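Local atomic coordinates of major extracellular endoglucanase (Xanthomonas campestris pv. campestris, PDB entry 4TUF), a protein that hydrolyses internal beta-1,4-glucosidic bonds in cellulose, lichenin and cereal beta-D-glucans through its TIM-barrel catalytic domain. Residues His35-Arg40 with Ser78-Leu83; Val57-Cys62 with Lys94-Phe99; Ser68-Ala73 with Leu86-Ile91; Glu98-Gly103 with Asn145-Leu150; Val139-Lys144 with Leu185-Lys190. All coordinates share one frame; numbering follows the deposited sequence.

Contact 1 (His35-Arg40 with Ser78-Leu83). With 2HP (dihydrogenphosphate ion), chain E.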
# COMPACT_ATOMS: atom_id res chain seq x y z
N HIS A 35 -3.88 -7.30 12.97
CA HIS A 35 -4.76 -6.86 14.05
C HIS A 35 -6.09 -7.59 14.10
O HIS A 35 -6.55 -8.13 13.09
CB HIS A 35 -5.02 -5.35 13.95
CG HIS A 35 -3.93 -4.51 14.53
ND1 HIS A 35 -3.68 -3.22 14.10
CD2 HIS A 35 -3.04 -4.76 15.52
CE1 HIS A 35 -2.67 -2.72 14.79
NE2 HIS A 35 -2.27 -3.63 15.66
N GLY A 36 -6.71 -7.58 15.27
CA GLY A 36 -8.06 -8.10 15.43
C GLY A 36 -8.12 -9.52 15.94
O GLY A 36 -9.21 -10.07 16.12
N LEU A 37 -6.96 -10.12 16.19
CA LEU A 37 -6.93 -11.50 16.65
C LEU A 37 -7.24 -11.58 18.14
O LEU A 37 -7.13 -12.64 18.75
CB LEU A 37 -5.58 -12.14 16.33
CG LEU A 37 -5.19 -12.09 14.85
CD1 LEU A 37 -4.06 -13.06 14.53
CD2 LEU A 37 -6.39 -12.34 13.94
N TRP A 38 -7.64 -10.45 18.73
CA TRP A 38 -8.23 -10.47 20.07
C TRP A 38 -9.74 -10.66 19.96
O TRP A 38 -10.39 -11.09 20.90
CB TRP A 38 -7.91 -9.19 20.85
CG TRP A 38 -8.27 -7.92 20.12
CD1 TRP A 38 -9.47 -7.27 20.14
CD2 TRP A 38 -7.40 -7.15 19.27
NE1 TRP A 38 -9.41 -6.15 19.35
CE2 TRP A 38 -8.15 -6.05 18.81
CE3 TRP A 38 -6.07 -7.29 18.86
CZ2 TRP A 38 -7.61 -5.09 17.96
CZ3 TRP A 38 -5.54 -6.33 18.01
CH2 TRP A 38 -6.31 -5.24 17.57
N ALA A 39 -10.28 -10.34 18.78
CA ALA A 39 -11.72 -10.35 18.57
C ALA A 39 -12.17 -11.42 17.58
O ALA A 39 -13.31 -11.88 17.63
CB ALA A 39 -12.18 -8.98 18.11
N ARG A 40 -11.27 -11.81 16.68
CA ARG A 40 -11.61 -12.70 15.57
C ARG A 40 -10.60 -13.82 15.37
O ARG A 40 -9.46 -13.73 15.82
CB ARG A 40 -11.74 -11.89 14.27
CG ARG A 40 -12.74 -10.75 14.33
CD ARG A 40 -14.18 -11.24 14.29
NE ARG A 40 -14.44 -12.13 13.16
CZ ARG A 40 -14.60 -11.73 11.90
NH1 ARG A 40 -14.52 -10.44 11.60
NH2 ARG A 40 -14.83 -12.61 10.95
N SER A 78 -7.64 -18.44 22.28
CA SER A 78 -8.86 -19.24 22.33
C SER A 78 -9.52 -19.27 20.96
O SER A 78 -10.09 -20.28 20.55
CB SER A 78 -9.85 -18.68 23.36
OG SER A 78 -9.20 -18.44 24.60
N ARG A 79 -9.41 -18.15 20.24
CA ARG A 79 -9.97 -18.01 18.91
C ARG A 79 -8.94 -18.35 17.84
O ARG A 79 -9.28 -18.47 16.66
CB ARG A 79 -10.47 -16.59 18.68
CG ARG A 79 -11.29 -16.00 19.80
CD ARG A 79 -11.51 -14.52 19.54
NE ARG A 79 -12.19 -13.85 20.64
CZ ARG A 79 -13.51 -13.82 20.78
NH1 ARG A 79 -14.28 -14.42 19.89
NH2 ARG A 79 -14.06 -13.18 21.81
N ASN A 80 -7.69 -18.47 18.26
CA ASN A 80 -6.59 -18.70 17.33
C ASN A 80 -5.63 -19.78 17.83
O ASN A 80 -4.45 -19.52 18.02
CB ASN A 80 -5.83 -17.39 17.08
CG ASN A 80 -6.71 -16.32 16.46
OD1 ASN A 80 -6.89 -16.27 15.24
ND2 ASN A 80 -7.25 -15.45 17.30
N ALA A 81 -6.16 -20.98 18.03
CA ALA A 81 -5.41 -22.07 18.65
C ALA A 81 -4.21 -22.52 17.83
O ALA A 81 -3.20 -22.95 18.38
CB ALA A 81 -6.33 -23.25 18.90
N ASP A 82 -4.31 -22.41 16.51
CA ASP A 82 -3.24 -22.90 15.65
C ASP A 82 -2.08 -21.91 15.53
O ASP A 82 -1.12 -22.17 14.81
CB ASP A 82 -3.80 -23.25 14.27
CG ASP A 82 -4.35 -22.04 13.54
OD1 ASP A 82 -4.68 -21.04 14.22
OD2 ASP A 82 -4.46 -22.09 12.30
N LEU A 83 -2.16 -20.78 16.23
CA LEU A 83 -1.06 -19.82 16.24
C LEU A 83 -0.27 -19.87 17.55
O LEU A 83 0.78 -19.22 17.68
CB LEU A 83 -1.56 -18.40 16.02
CG LEU A 83 -2.31 -18.09 14.72
CD1 LEU A 83 -2.62 -16.61 14.67
CD2 LEU A 83 -1.50 -18.53 13.51
P 2HP E . -3.95 -25.17 10.58
O1 2HP E . -3.81 -26.52 9.91
O2 2HP E . -5.29 -25.07 11.27
O3 2HP E . -2.84 -25.00 11.59
O4 2HP E . -3.85 -24.09 9.52
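The side-chain amide nitrogen of Asn80 reaches the backbone carbonyl of Arg40, joining loops that follow two adjacent strands of the TIM barrel, 16-23 and 56-61. Asn80 ND2 lies 3.2 Å from Arg40 O, with an N-H...O angle of 159° and the acceptor close to the amide plane. Leu37 O is equally near ND2, but its poor angle rules out a bond. The Arg79 chain runs extended from CG to NE, and NE makes a weak bond to Trp38 O at 3.3 Å. Ala39 O sits over one face of the guanidinium, offset toward its rim. The apolar part is small: Leu37 and Leu83 cross at about a right angle, CD1 to CD1 3.8 Å. Further out, Asp76 forms a salt bridge with Arg79 NE and takes a second bond from Asn80 ND2 through its backbone O. Asn80 OD1 accepts from Trp42 N at the start of helix 42-51, which fixes the flip of the amide. Asp82 lies beside a dihydrogenphosphate ion whose site Lys43 and Lys94 complete. Within 35-40, Gly36 O accepts from both Ala39 N and Arg40 N, and Gly36 CA lies 3.7 Å above the plane of the Trp38 ring.

Contact 2 (Val57-Cys62 with Lys94-Phe99). With 2HP (dihydrogenphosphate ion), chain E.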
# COMPACT_ATOMS: atom_id res chain seq x y z
N VAL A 57 -4.49 -8.09 -1.31
CA VAL A 57 -4.18 -7.58 0.02
C VAL A 57 -2.79 -6.94 0.05
O VAL A 57 -1.83 -7.49 -0.51
CB VAL A 57 -4.28 -8.72 1.07
CG1 VAL A 57 -3.25 -8.56 2.16
CG2 VAL A 57 -5.68 -8.80 1.65
N ARG A 58 -2.69 -5.78 0.68
CA ARG A 58 -1.41 -5.14 0.91
C ARG A 58 -1.01 -5.35 2.37
O ARG A 58 -1.72 -4.91 3.27
CB ARG A 58 -1.49 -3.65 0.56
CG ARG A 58 -0.16 -2.89 0.61
CD ARG A 58 -0.38 -1.48 0.08
NE ARG A 58 0.83 -0.65 0.07
CZ ARG A 58 1.14 0.22 1.03
NH1 ARG A 58 0.34 0.37 2.08
NH2 ARG A 58 2.24 0.95 0.93
N LEU A 59 0.11 -6.02 2.59
CA LEU A 59 0.57 -6.39 3.94
C LEU A 59 1.75 -5.56 4.44
O LEU A 59 2.89 -5.84 4.10
CB LEU A 59 0.97 -7.86 3.98
CG LEU A 59 -0.06 -8.89 4.43
CD1 LEU A 59 0.62 -10.23 4.64
CD2 LEU A 59 -0.75 -8.44 5.71
N PRO A 60 1.47 -4.54 5.26
CA PRO A 60 2.58 -3.85 5.93
C PRO A 60 3.35 -4.79 6.86
O PRO A 60 2.76 -5.65 7.50
CB PRO A 60 1.88 -2.74 6.73
CG PRO A 60 0.59 -2.50 5.99
CD PRO A 60 0.18 -3.84 5.45
N PHE A 61 4.67 -4.63 6.92
CA PHE A 61 5.50 -5.35 7.88
C PHE A 61 6.63 -4.44 8.35
O PHE A 61 6.83 -3.35 7.82
CB PHE A 61 6.06 -6.63 7.26
CG PHE A 61 7.07 -6.39 6.17
CD1 PHE A 61 8.42 -6.27 6.47
CD2 PHE A 61 6.67 -6.28 4.85
CE1 PHE A 61 9.35 -6.03 5.47
CE2 PHE A 61 7.59 -6.04 3.85
CZ PHE A 61 8.94 -5.92 4.16
N CYS A 62 7.38 -4.89 9.35
CA CYS A 62 8.53 -4.15 9.85
C CYS A 62 9.67 -5.14 10.03
O CYS A 62 9.43 -6.34 10.07
CB CYS A 62 8.19 -3.45 11.17
SG CYS A 62 7.81 -4.56 12.55
N LYS A 94 2.39 -18.25 7.79
CA LYS A 94 1.09 -18.93 7.76
C LYS A 94 -0.01 -18.08 7.12
O LYS A 94 -0.91 -18.61 6.47
CB LYS A 94 0.69 -19.33 9.18
CG LYS A 94 -0.26 -20.50 9.26
CD LYS A 94 -0.41 -20.98 10.69
CE LYS A 94 -1.11 -22.32 10.75
NZ LYS A 94 -0.30 -23.38 10.09
N VAL A 95 0.06 -16.76 7.32
CA VAL A 95 -0.95 -15.86 6.76
C VAL A 95 -0.80 -15.73 5.24
O VAL A 95 -1.79 -15.80 4.50
CB VAL A 95 -0.88 -14.47 7.41
CG1 VAL A 95 -1.75 -13.48 6.64
CG2 VAL A 95 -1.33 -14.54 8.86
N ILE A 96 0.43 -15.54 4.78
CA ILE A 96 0.71 -15.46 3.35
C ILE A 96 0.34 -16.76 2.65
O ILE A 96 -0.17 -16.76 1.53
CB ILE A 96 2.19 -15.11 3.10
CG1 ILE A 96 2.42 -13.62 3.41
CG2 ILE A 96 2.60 -15.39 1.67
CD1 ILE A 96 3.86 -13.27 3.68
N ALA A 97 0.56 -17.88 3.34
CA ALA A 97 0.20 -19.19 2.81
C ALA A 97 -1.32 -19.34 2.68
O ALA A 97 -1.81 -20.03 1.78
CB ALA A 97 0.77 -20.30 3.70
N GLU A 98 -2.06 -18.68 3.57
CA GLU A 98 -3.52 -18.76 3.56
C GLU A 98 -4.10 -17.94 2.42
O GLU A 98 -4.99 -18.41 1.70
CB GLU A 98 -4.10 -18.28 4.89
CG GLU A 98 -5.62 -18.17 4.90
CD GLU A 98 -6.32 -19.52 4.76
OE1 GLU A 98 -5.65 -20.56 4.92
OE2 GLU A 98 -7.54 -19.52 4.48
N PHE A 99 -3.62 -16.70 2.26
CA PHE A 99 -3.97 -15.88 1.11
C PHE A 99 -3.69 -16.63 -0.19
O PHE A 99 -4.49 -16.60 -1.12
CB PHE A 99 -3.18 -14.57 1.12
CG PHE A 99 -3.67 -13.57 2.14
CD1 PHE A 99 -5.01 -13.27 2.25
CD2 PHE A 99 -2.77 -12.95 2.99
CE1 PHE A 99 -5.45 -12.35 3.19
CE2 PHE A 99 -3.21 -12.03 3.94
CZ PHE A 99 -4.55 -11.74 4.03
P 2HP E . -3.95 -25.17 10.58
O1 2HP E . -3.81 -26.52 9.91
O2 2HP E . -5.29 -25.07 11.27
O3 2HP E . -2.84 -25.00 11.59
O4 2HP E . -3.85 -24.09 9.52
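Val57 lies over one face of the Phe99 ring, the two side chains crossing at about a right angle. Its methyls divide the outer end of the ring: CG1 is 3.9 Å from Phe99 CE2, and CG2 is 3.9 Å from Phe99 CE1. CG1 makes an off-centre CH-pi contact, 4.3 Å from the ring centroid of Phe99. Leu59 comes instead to the ring edge, its CD1 near the plane and 4.3 Å from Phe99 CE2. The same methyl meets Ile96 obliquely, Leu59 CD1 to Ile96 CG1 4.0 Å, with Val95 CG1 a little farther off. This is a beta-alpha unit of the TIM barrel: strand 57-61 and helix 94-99 run antiparallel (173°), their axes 11.5 Å apart at closest approach. Arg58 is turned to other partners, forming salt bridges with Asp153, Glu196 and Glu278, the last probably the catalytic nucleophile, whereas Lys94 brings CE and NZ near O3 of a dihydrogenphosphate ion. No hydrogen bond crosses the buried interface, so between these two segments the contact rests on apolar packing.

Contact 3 (Ser68-Ala73 with Leu86-Ile91)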
# COMPACT_ATOMS: atom_id res chain seq x y z
N SER A 68 13.76 -13.98 13.86
CA SER A 68 13.38 -15.35 14.20
C SER A 68 12.61 -15.49 15.50
O SER A 68 11.66 -16.27 15.58
CB SER A 68 14.64 -16.23 14.26
OG SER A 68 15.26 -16.31 13.00
N ASP A 69 13.01 -14.74 16.52
CA ASP A 69 12.46 -14.92 17.86
C ASP A 69 11.55 -13.78 18.32
O ASP A 69 11.21 -13.69 19.50
CB ASP A 69 13.59 -15.12 18.86
CG ASP A 69 14.73 -14.15 18.64
OD1 ASP A 69 14.55 -13.20 17.85
OD2 ASP A 69 15.81 -14.35 19.25
N THR A 70 11.17 -12.90 17.40
CA THR A 70 10.19 -11.87 17.74
C THR A 70 8.84 -12.52 18.02
O THR A 70 8.28 -13.21 17.17
CB THR A 70 10.05 -10.83 16.61
OG1 THR A 70 11.25 -10.06 16.51
CG2 THR A 70 8.88 -9.88 16.91
N MET A 71 8.33 -12.32 19.23
CA MET A 71 7.05 -12.91 19.61
C MET A 71 5.91 -11.93 19.35
O MET A 71 6.09 -10.72 19.45
CB MET A 71 7.07 -13.33 21.07
CG MET A 71 8.02 -14.49 21.38
SD MET A 71 7.59 -16.02 20.51
CE MET A 71 5.99 -16.40 21.23
N PRO A 72 4.73 -12.46 18.99
CA PRO A 72 3.55 -11.61 18.78
C PRO A 72 2.87 -11.23 20.09
O PRO A 72 3.17 -11.80 21.14
CB PRO A 72 2.64 -12.49 17.93
CG PRO A 72 2.99 -13.87 18.36
CD PRO A 72 4.46 -13.87 18.64
N ALA A 73 1.95 -10.27 20.02
CA ALA A 73 1.17 -9.87 21.19
C ALA A 73 -0.28 -9.64 20.79
O ALA A 73 -0.60 -9.56 19.60
CB ALA A 73 1.75 -8.62 21.82
N LEU A 86 3.73 -20.03 18.02
CA LEU A 86 4.38 -19.54 16.82
C LEU A 86 5.05 -18.19 17.02
O LEU A 86 4.53 -17.34 17.75
CB LEU A 86 3.37 -19.43 15.67
CG LEU A 86 2.71 -20.74 15.23
CD1 LEU A 86 1.88 -20.51 13.97
CD2 LEU A 86 3.75 -21.82 15.02
N THR A 87 6.20 -17.99 16.38
CA THR A 87 6.82 -16.68 16.35
C THR A 87 6.10 -15.84 15.30
O THR A 87 5.41 -16.39 14.45
CB THR A 87 8.32 -16.77 16.02
OG1 THR A 87 8.51 -17.08 14.63
CG2 THR A 87 8.98 -17.85 16.85
N SER A 88 6.27 -14.53 15.36
CA SER A 88 5.58 -13.65 14.42
C SER A 88 5.98 -13.95 12.97
O SER A 88 5.17 -13.80 12.06
CB SER A 88 5.87 -12.18 14.75
OG SER A 88 7.24 -11.88 14.57
N LEU A 89 7.22 -14.36 12.76
CA LEU A 89 7.66 -14.76 11.43
C LEU A 89 6.85 -15.95 10.93
O LEU A 89 6.38 -15.96 9.79
CB LEU A 89 9.15 -15.10 11.44
CG LEU A 89 9.74 -15.55 10.10
CD1 LEU A 89 9.49 -14.51 9.01
CD2 LEU A 89 11.22 -15.83 10.25
N GLN A 90 6.66 -16.93 11.80
CA GLN A 90 5.90 -18.12 11.44
C GLN A 90 4.42 -17.80 11.25
O GLN A 90 3.72 -18.51 10.53
CB GLN A 90 6.08 -19.20 12.51
CG GLN A 90 7.49 -19.74 12.57
CD GLN A 90 7.75 -20.57 13.81
OE1 GLN A 90 7.01 -20.47 14.80
NE2 GLN A 90 8.79 -21.38 13.78
N ILE A 91 3.94 -16.73 11.88
CA ILE A 91 2.55 -16.33 11.69
C ILE A 91 2.41 -15.62 10.35
O ILE A 91 1.44 -15.83 9.63
CB ILE A 91 2.05 -15.44 12.85
CG1 ILE A 91 2.07 -16.23 14.16
CG2 ILE A 91 0.64 -14.94 12.59
CD1 ILE A 91 1.55 -15.46 15.37
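Thr70 O is gripped twice by Ser88. The backbone N of Ser88 donates to it at 3.0 Å, nearly straight (169°) and almost in line with the Thr70 carbonyl bond, while Ser88 OG donates at 3.1 Å from above the carbonyl plane. With OG between the backbone N and the carbonyl carbon of its own residue (chi1 65°), the hydroxyl comes over Thr70 O. One residue earlier, Thr87 OG1 makes a weak bond to Ser68 O. Thr87 is the N-cap of helix 88-102, and with Gln90 it forms a capping box: Gln90 N donates weakly to Thr87 OG1, and Thr87 N to Gln90 OE1 at 3.1 Å. The loop after barrel strand 56-61 thus folds back on the start of the helix to which it leads. Pro72 extends the contact with its ring, CG resting 3.7 Å from Ile91 CD1 and CD 3.6 Å from Leu86 O. Met71, bent at chi2 and chi3, brings its CE to 3.9 Å from Leu86 O. Thr70 turns its hydroxyl to Ala64 O.

Contact 4 (Glu98-Gly103 with Asn145-Leu150)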
# COMPACT_ATOMS: atom_id res chain seq x y z
N GLU A 98 -2.06 -18.68 3.57
CA GLU A 98 -3.52 -18.76 3.56
C GLU A 98 -4.10 -17.94 2.42
O GLU A 98 -4.99 -18.41 1.70
CB GLU A 98 -4.10 -18.28 4.89
CG GLU A 98 -5.62 -18.17 4.90
CD GLU A 98 -6.32 -19.52 4.76
OE1 GLU A 98 -5.65 -20.56 4.92
OE2 GLU A 98 -7.54 -19.52 4.48
N PHE A 99 -3.62 -16.70 2.26
CA PHE A 99 -3.97 -15.88 1.11
C PHE A 99 -3.69 -16.63 -0.19
O PHE A 99 -4.49 -16.60 -1.12
CB PHE A 99 -3.18 -14.57 1.12
CG PHE A 99 -3.67 -13.57 2.14
CD1 PHE A 99 -5.01 -13.27 2.25
CD2 PHE A 99 -2.77 -12.95 2.99
CE1 PHE A 99 -5.45 -12.35 3.19
CE2 PHE A 99 -3.21 -12.03 3.94
CZ PHE A 99 -4.55 -11.74 4.03
N ASN A 100 -2.55 -17.30 -0.23
CA ASN A 100 -2.12 -18.03 -1.41
C ASN A 100 -3.05 -19.18 -1.75
O ASN A 100 -3.39 -19.40 -2.91
CB ASN A 100 -0.69 -18.54 -1.23
CG ASN A 100 -0.17 -19.25 -2.45
OD1 ASN A 100 0.23 -18.61 -3.43
ND2 ASN A 100 -0.14 -20.58 -2.40
N ALA A 101 -3.47 -19.92 -0.72
CA ALA A 101 -4.36 -21.06 -0.90
C ALA A 101 -5.76 -20.63 -1.33
O ALA A 101 -6.46 -21.38 -2.00
CB ALA A 101 -4.44 -21.88 0.38
N ARG A 102 -6.16 -19.42 -0.94
CA ARG A 102 -7.47 -18.90 -1.32
C ARG A 102 -7.45 -18.18 -2.66
O ARG A 102 -8.50 -17.83 -3.20
CB ARG A 102 -7.99 -17.96 -0.24
CG ARG A 102 -8.25 -18.64 1.09
CD ARG A 102 -9.32 -17.91 1.85
NE ARG A 102 -10.61 -18.00 1.17
CZ ARG A 102 -11.49 -18.97 1.37
NH1 ARG A 102 -11.22 -19.93 2.23
NH2 ARG A 102 -12.64 -18.97 0.70
N GLY A 103 -6.25 -17.96 -3.20
CA GLY A 103 -6.10 -17.32 -4.49
C GLY A 103 -6.18 -15.82 -4.39
O GLY A 103 -6.70 -15.15 -5.28
N ASN A 145 8.54 -18.20 -4.05
CA ASN A 145 7.91 -19.39 -4.63
C ASN A 145 6.43 -19.47 -4.29
O ASN A 145 5.76 -20.42 -4.69
CB ASN A 145 8.62 -20.66 -4.14
CG ASN A 145 10.01 -20.82 -4.75
OD1 ASN A 145 10.21 -20.59 -5.94
ND2 ASN A 145 10.97 -21.20 -3.92
N VAL A 146 5.94 -18.49 -3.54
CA VAL A 146 4.52 -18.39 -3.23
C VAL A 146 3.80 -17.65 -4.37
O VAL A 146 3.86 -16.43 -4.45
CB VAL A 146 4.27 -17.65 -1.90
CG1 VAL A 146 2.79 -17.62 -1.57
CG2 VAL A 146 5.04 -18.32 -0.77
N PRO A 147 3.12 -18.41 -5.25
CA PRO A 147 2.62 -17.91 -6.54
C PRO A 147 1.80 -16.64 -6.47
O PRO A 147 1.94 -15.80 -7.35
CB PRO A 147 1.75 -19.07 -7.05
CG PRO A 147 2.29 -20.26 -6.38
CD PRO A 147 2.72 -19.81 -5.02
N TYR A 148 0.97 -16.49 -5.44
CA TYR A 148 0.06 -15.35 -5.37
C TYR A 148 0.66 -14.13 -4.67
O TYR A 148 -0.02 -13.11 -4.50
CB TYR A 148 -1.25 -15.75 -4.69
CG TYR A 148 -2.21 -16.40 -5.65
CD1 TYR A 148 -3.01 -15.62 -6.49
CD2 TYR A 148 -2.31 -17.78 -5.75
CE1 TYR A 148 -3.88 -16.20 -7.39
CE2 TYR A 148 -3.18 -18.37 -6.65
CZ TYR A 148 -3.96 -17.58 -7.46
OH TYR A 148 -4.83 -18.16 -8.36
N VAL A 149 1.92 -14.22 -4.27
CA VAL A 149 2.61 -13.04 -3.78
C VAL A 149 3.06 -12.21 -4.97
O VAL A 149 3.86 -12.65 -5.80
CB VAL A 149 3.80 -13.38 -2.89
CG1 VAL A 149 4.56 -12.12 -2.51
CG2 VAL A 149 3.31 -14.09 -1.65
N LEU A 150 2.53 -10.99 -5.03
CA LEU A 150 2.63 -10.13 -6.20
C LEU A 150 4.00 -9.48 -6.37
O LEU A 150 4.50 -9.36 -7.48
CB LEU A 150 1.56 -9.06 -6.11
CG LEU A 150 0.87 -8.63 -7.39
CD1 LEU A 150 0.11 -9.80 -7.99
CD2 LEU A 150 -0.07 -7.49 -7.08
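Asn100 holds its CG anti to the backbone N (chi1 -177°), which carries the amide out from the C-terminal part of helix 88-102 to the turn at 146-149. There Asn100 OD1 accepts from Tyr148 N at 3.0 Å, the donor lying nearly in line with the side-chain C=O. The same oxygen packs against Val146 CG1 and Pro147 CD; the type I turn, closed by Val149 N to Val146 O at 2.9 Å, thus meets the amide chiefly through its oxygen. Tyr148 sends its ring back the other way, CG anti to the carbonyl carbon (chi1 -84°), until one face covers Gly103. Gly103 CA sits over the centre of the Tyr148 ring, 3.7 Å from the centroid and 11° off the normal, a CH-pi contact; Asn100 OD1 lies at the ring edge, in its plane. Gly103 ends the helix in a Schellman motif with positive phi. Around this join, Tyr148 and Leu150 bond through their backbones to Val106 of barrel strand 105-110, the Tyr148 ring meets Tyr105, and Ile96 of helix 88-102 packs on Val146 and Val149.

Contact 5 (Val139-Lys144 with Leu185-Lys190)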
# COMPACT_ATOMS: atom_id res chain seq x y z
N VAL A 139 12.76 -10.83 2.42
CA VAL A 139 11.37 -11.08 2.12
C VAL A 139 11.22 -11.69 0.72
O VAL A 139 10.47 -12.65 0.53
CB VAL A 139 10.57 -9.79 2.23
CG1 VAL A 139 9.27 -9.91 1.52
CG2 VAL A 139 10.37 -9.44 3.70
N ALA A 140 11.95 -11.15 -0.24
CA ALA A 140 11.87 -11.66 -1.60
C ALA A 140 12.35 -13.10 -1.65
O ALA A 140 11.74 -13.95 -2.30
CB ALA A 140 12.68 -10.78 -2.54
N ASN A 141 13.45 -13.37 -0.95
CA ASN A 141 14.02 -14.71 -0.91
C ASN A 141 13.07 -15.73 -0.31
O ASN A 141 12.96 -16.86 -0.78
CB ASN A 141 15.33 -14.69 -0.14
CG ASN A 141 16.08 -15.98 -0.27
OD1 ASN A 141 15.91 -16.72 -1.24
ND2 ASN A 141 16.94 -16.27 0.71
N ARG A 142 12.36 -15.33 0.74
CA ARG A 142 11.51 -16.25 1.47
C ARG A 142 10.24 -16.63 0.71
O ARG A 142 9.87 -17.80 0.68
CB ARG A 142 11.14 -15.65 2.82
CG ARG A 142 10.59 -16.64 3.80
CD ARG A 142 10.36 -15.99 5.14
NE ARG A 142 9.99 -16.97 6.15
CZ ARG A 142 10.87 -17.60 6.92
NH1 ARG A 142 12.16 -17.34 6.79
NH2 ARG A 142 10.46 -18.47 7.82
N TYR A 143 9.60 -15.65 0.09
CA TYR A 143 8.27 -15.87 -0.49
C TYR A 143 8.26 -15.93 -2.02
O TYR A 143 7.19 -15.91 -2.63
CB TYR A 143 7.31 -14.78 -0.00
CG TYR A 143 7.26 -14.71 1.51
CD1 TYR A 143 6.74 -15.77 2.25
CD2 TYR A 143 7.73 -13.60 2.20
CE1 TYR A 143 6.70 -15.72 3.63
CE2 TYR A 143 7.69 -13.55 3.58
CZ TYR A 143 7.17 -14.61 4.29
OH TYR A 143 7.12 -14.57 5.66
N LYS A 144 9.43 -16.02 -2.64
CA LYS A 144 9.52 -15.97 -4.11
C LYS A 144 8.83 -17.14 -4.80
O LYS A 144 8.57 -17.08 -6.00
CB LYS A 144 10.98 -15.90 -4.55
CG LYS A 144 11.73 -17.21 -4.47
CD LYS A 144 13.19 -17.02 -4.86
CE LYS A 144 14.03 -18.23 -4.49
NZ LYS A 144 13.78 -18.67 -3.08
N LEU A 185 14.80 -7.85 -7.46
CA LEU A 185 14.71 -8.59 -8.73
C LEU A 185 15.86 -9.58 -8.92
O LEU A 185 15.77 -10.51 -9.72
CB LEU A 185 14.64 -7.62 -9.91
CG LEU A 185 13.36 -6.80 -10.07
CD1 LEU A 185 13.41 -5.96 -11.35
CD2 LEU A 185 12.13 -7.69 -10.05
N ALA A 186 16.95 -9.38 -8.18
CA ALA A 186 18.07 -10.31 -8.25
C ALA A 186 17.67 -11.63 -7.63
O ALA A 186 18.23 -12.68 -7.97
CB ALA A 186 19.28 -9.73 -7.55
N VAL A 187 16.71 -11.58 -6.71
CA VAL A 187 16.30 -12.75 -5.95
C VAL A 187 14.95 -13.27 -6.42
O VAL A 187 14.73 -14.48 -6.48
CB VAL A 187 16.21 -12.44 -4.45
CG1 VAL A 187 15.96 -13.71 -3.67
CG2 VAL A 187 17.49 -11.80 -3.97
N ALA A 188 14.06 -12.34 -6.74
CA ALA A 188 12.71 -12.67 -7.20
C ALA A 188 12.41 -11.93 -8.50
O ALA A 188 11.73 -10.91 -8.49
CB ALA A 188 11.68 -12.33 -6.14
N PRO A 189 12.94 -12.42 -9.63
CA PRO A 189 12.84 -11.68 -10.89
C PRO A 189 11.44 -11.64 -11.49
O PRO A 189 11.21 -10.89 -12.45
CB PRO A 189 13.81 -12.43 -11.82
CG PRO A 189 13.94 -13.79 -11.22
CD PRO A 189 13.79 -13.62 -9.75
N LYS A 190 10.50 -12.40 -10.93
CA LYS A 190 9.12 -12.41 -11.40
C LYS A 190 8.20 -11.56 -10.51
O LYS A 190 6.98 -11.57 -10.67
CB LYS A 190 8.60 -13.85 -11.47
CG LYS A 190 9.20 -14.65 -12.62
CD LYS A 190 8.92 -16.13 -12.49
CE LYS A 190 7.44 -16.40 -12.37
NZ LYS A 190 7.13 -17.86 -12.40
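Val187 sets CG1 anti to its own nitrogen (chi1 -173°), pushing that methyl against Asn141, 3.5 Å from Asn141 CA and 3.7 Å from Asn141 CB. Lys144 starts with CG between the backbone N and the carbonyl carbon (chi1 76°), which brings the chain alongside Val187, with CD 3.4 Å from Val187 O. The partners are C-terminal ends of neighbouring outer helices of the TIM barrel, 129-143 and 173-187, and the contact joins them where they end. Next to Val187, Ala188 places its CB 4.0 Å from Ala140 CB and 4.0 Å from Lys144 CB, one methyl shared by two residues. These small groups let the backbones come close, and no hydrogen bond links the two segments. Trp191 also touches Ala140 and Tyr143. Tyr143 and Arg142 turn to the other flank, where Asp93 of helix 88-102 accepts a hydrogen bond from Tyr143 OH and pairs with Arg142 in a salt bridge. At its end the Lys144 chain bends at chi4 and folds back on Asn141: NZ donates to Asn141 O at 3.0 Å, in the carbonyl plane and on a lone pair, with a weak second bond to Asn141 OD1.

From the N terminus, contact 1 opens in the loop before helix 42-51, contact 2 on strand 56-61 and contact 3 in the loop after it. Contact 1 closes first, at 78-83, and so crosses both others; contact 3 closes at 86-91, within the span of contact 2, which closes at 94-99. Contact 4 opens where contact 2 ends, sharing Glu98 and Phe99, and contact 5 opens at 139-144. These last two cross, contact 4 closing at 145-150 and contact 5 at 185-190. Helix 88-102 serves contacts 2, 3 and 4, joining loop, strand and the turn before strand 149-153. Ile96 packs on Tyr143, linking contact 2 to helix 129-143, which contact 5 joins to helix 173-187.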